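Local coordinates for protein AT27789p (PDB 5UZN) that probably binds mRNA, this chain being the third quasi-RNA recognition motif (qRRM3) of the Drosophila hnRNP F/H homologue Glorund, at residues Val27-Phe30 against Phe31-Ile34. Sequence-based numbering, arbitrary orientation.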
ATOM      1  N   VAL A  27      -6.261   2.037  -0.135  1.00 17.50           N
ATOM      2  CA  VAL A  27      -4.824   2.223  -0.336  1.00 15.35           C
ATOM      3  C   VAL A  27      -4.579   3.403  -1.261  1.00 21.40           C
ATOM      4  O   VAL A  27      -3.751   4.274  -0.969  1.00 17.86           O
ATOM      5  CB  VAL A  27      -4.172   0.925  -0.855  1.00 19.24           C
ATOM      6  CG1 VAL A  27      -2.674   1.120  -1.096  1.00 12.38           C
ATOM      7  CG2 VAL A  27      -4.321  -0.153   0.194  1.00 14.88           C
ATOM      8  N   PHE A  28      -5.310   3.495  -2.352  1.00 22.04           N
ATOM      9  CA  PHE A  28      -5.164   4.621  -3.236  1.00 19.87           C
ATOM     10  C   PHE A  28      -5.404   5.920  -2.459  1.00 22.20           C
ATOM     11  O   PHE A  28      -4.663   6.831  -2.579  1.00 22.23           O
ATOM     12  CB  PHE A  28      -6.066   4.486  -4.468  1.00 27.02           C
ATOM     13  CG  PHE A  28      -5.535   3.550  -5.539  1.00 24.60           C
ATOM     14  CD1 PHE A  28      -4.470   3.880  -6.294  1.00 25.15           C
ATOM     15  CD2 PHE A  28      -6.137   2.350  -5.787  1.00 28.56           C
ATOM     16  CE1 PHE A  28      -4.003   3.038  -7.283  1.00 38.46           C
ATOM     17  CE2 PHE A  28      -5.679   1.503  -6.765  1.00 28.26           C
ATOM     18  CZ  PHE A  28      -4.599   1.853  -7.511  1.00 22.77           C
ATOM     19  N   LYS A  29      -6.416   5.982  -1.606  1.00 21.27           N
ATOM     20  CA  LYS A  29      -6.677   7.208  -0.844  1.00 19.58           C
ATOM     21  C   LYS A  29      -5.543   7.525   0.114  1.00 19.94           C
ATOM     22  O   LYS A  29      -5.251   8.699   0.374  1.00 21.24           O
ATOM     23  CB  LYS A  29      -7.983   7.084  -0.057  1.00 32.57           C
ATOM     24  CG  LYS A  29      -9.236   7.102  -0.917  1.00 30.00           C
ATOM     25  CD  LYS A  29     -10.491   6.940  -0.061  1.00 44.17           C
ATOM     26  CE  LYS A  29     -11.759   6.903  -0.917  1.00 39.35           C
ATOM     27  NZ  LYS A  29     -12.987   6.646  -0.100  1.00 46.29           N
ATOM     28  N   PHE A  30      -4.893   6.485   0.634  1.00 22.80           N
ATOM     29  CA  PHE A  30      -3.814   6.641   1.600  1.00 20.26           C
ATOM     30  C   PHE A  30      -2.614   7.356   0.987  1.00 17.91           C
ATOM     31  O   PHE A  30      -1.989   8.197   1.640  1.00 17.22           O
ATOM     32  CB  PHE A  30      -3.431   5.258   2.142  1.00 16.31           C
ATOM     33  CG  PHE A  30      -2.394   5.294   3.237  1.00 20.58           C
ATOM     34  CD1 PHE A  30      -2.767   5.519   4.551  1.00 19.98           C
ATOM     35  CD2 PHE A  30      -1.052   5.140   2.945  1.00 20.05           C
ATOM     36  CE1 PHE A  30      -1.827   5.562   5.550  1.00 18.90           C
ATOM     37  CE2 PHE A  30      -0.106   5.167   3.955  1.00 21.26           C
ATOM     38  CZ  PHE A  30      -0.504   5.384   5.260  1.00 19.49           C
ATOM     39  N   PHE A  31      -2.291   7.063  -0.271  1.00 18.60           N
ATOM     40  CA  PHE A  31      -1.117   7.640  -0.912  1.00 16.67           C
ATOM     41  C   PHE A  31      -1.421   8.852  -1.782  1.00 27.32           C
ATOM     42  O   PHE A  31      -0.502   9.381  -2.417  1.00 18.76           O
ATOM     43  CB  PHE A  31      -0.407   6.587  -1.769  1.00 22.94           C
ATOM     44  CG  PHE A  31       0.226   5.486  -0.977  1.00 19.89           C
ATOM     45  CD1 PHE A  31       1.283   5.756  -0.113  1.00 19.61           C
ATOM     46  CD2 PHE A  31      -0.224   4.189  -1.103  1.00 18.75           C
ATOM     47  CE1 PHE A  31       1.869   4.747   0.608  1.00 13.61           C
ATOM     48  CE2 PHE A  31       0.362   3.168  -0.391  1.00 18.92           C
ATOM     49  CZ  PHE A  31       1.403   3.450   0.473  1.00 18.84           C
ATOM     50  N   GLU A  32      -2.672   9.295  -1.863  1.00 23.91           N
ATOM     51  CA  GLU A  32      -2.970  10.377  -2.794  1.00 25.05           C
ATOM     52  C   GLU A  32      -2.237  11.619  -2.307  1.00 18.47           C
ATOM     53  O   GLU A  32      -2.083  11.802  -1.108  1.00 26.18           O
ATOM     54  CB  GLU A  32      -4.486  10.623  -2.905  1.00 28.10           C
ATOM     55  CG  GLU A  32      -5.089  11.276  -1.685  1.00 43.78           C
ATOM     56  CD  GLU A  32      -6.602  11.223  -1.676  1.00 50.86           C
ATOM     57  OE1 GLU A  32      -7.190  11.774  -0.721  1.00 56.95           O
ATOM     58  OE2 GLU A  32      -7.197  10.617  -2.604  1.00 38.33           O
ATOM     59  N   PRO A  33      -1.782  12.489  -3.227  1.00 27.18           N
ATOM     60  CA  PRO A  33      -1.934  12.499  -4.693  1.00 28.79           C
ATOM     61  C   PRO A  33      -1.084  11.485  -5.421  1.00 27.17           C
ATOM     62  O   PRO A  33      -1.247  11.291  -6.629  1.00 25.92           O
ATOM     63  CB  PRO A  33      -1.482  13.911  -5.082  1.00 34.15           C
ATOM     64  CG  PRO A  33      -0.504  14.274  -4.031  1.00 37.00           C
ATOM     65  CD  PRO A  33      -1.025  13.663  -2.756  1.00 23.52           C
ATOM     66  N   ILE A  34      -0.188  10.836  -4.719  1.00 24.46           N
ATOM     67  CA  ILE A  34       0.713   9.905  -5.377  1.00 24.44           C
ATOM     68  C   ILE A  34      -0.035   8.624  -5.703  1.00 35.84           C
ATOM     69  O   ILE A  34      -0.817   8.077  -4.915  1.00 29.46           O
ATOM     70  CB  ILE A  34       1.964   9.638  -4.527  1.00 31.44           C
ATOM     71  CG1 ILE A  34       2.806  10.915  -4.423  1.00 31.56           C
ATOM     72  CG2 ILE A  34       2.808   8.550  -5.170  1.00 35.44           C
ATOM     73  CD1 ILE A  34       3.489  11.281  -5.712  1.00 30.03           C
TER
HETATM   74  O   HOH W   1      -3.232   7.373  -4.902  1.00 26.56           O
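Phe31 N donates to Val27 O at 3.2 Å, an i-to-i+4 helical bond, while Glu32 N reaches Lys29 O only weakly. The Phe30 ring turns its edge to the face of Phe31: Phe30 CD2 stands over the centre of the Phe31 ring, the planes are at 89° and the ring centroids 5.1 Å apart. With CG anti to the carbonyl carbon (chi1 -68°), the Phe31 ring folds back beside the preceding turn, where Val27 CG1 lies 3.7 Å from Phe31 CE2. A compact apolar side chain suits this buried place, where Val27 touches Met15 of strand 11-16 and Val39 and Ile41 of strand 38-43 as well as the Phe31 ring. Helix 24-31 is the first helix of the RRM-type beta-alpha-beta-beta-alpha-beta fold, and Phe30 and Phe31 reach Met15 too, while Phe31 also meets Phe57 edge-to-face. A leucine in place of Phe31 would probably cost the Phe30 edge its flat aromatic face and leave Phe57 without its ring partner. On the exposed side, Glu32 lays CG 3.3 Å from Lys29 O, and its carboxylate forms a salt bridge with Arg71. Past the cis peptide before Pro33, one water donates to both Phe28 O and Ile34 O, bridging the last turn to the departing loop.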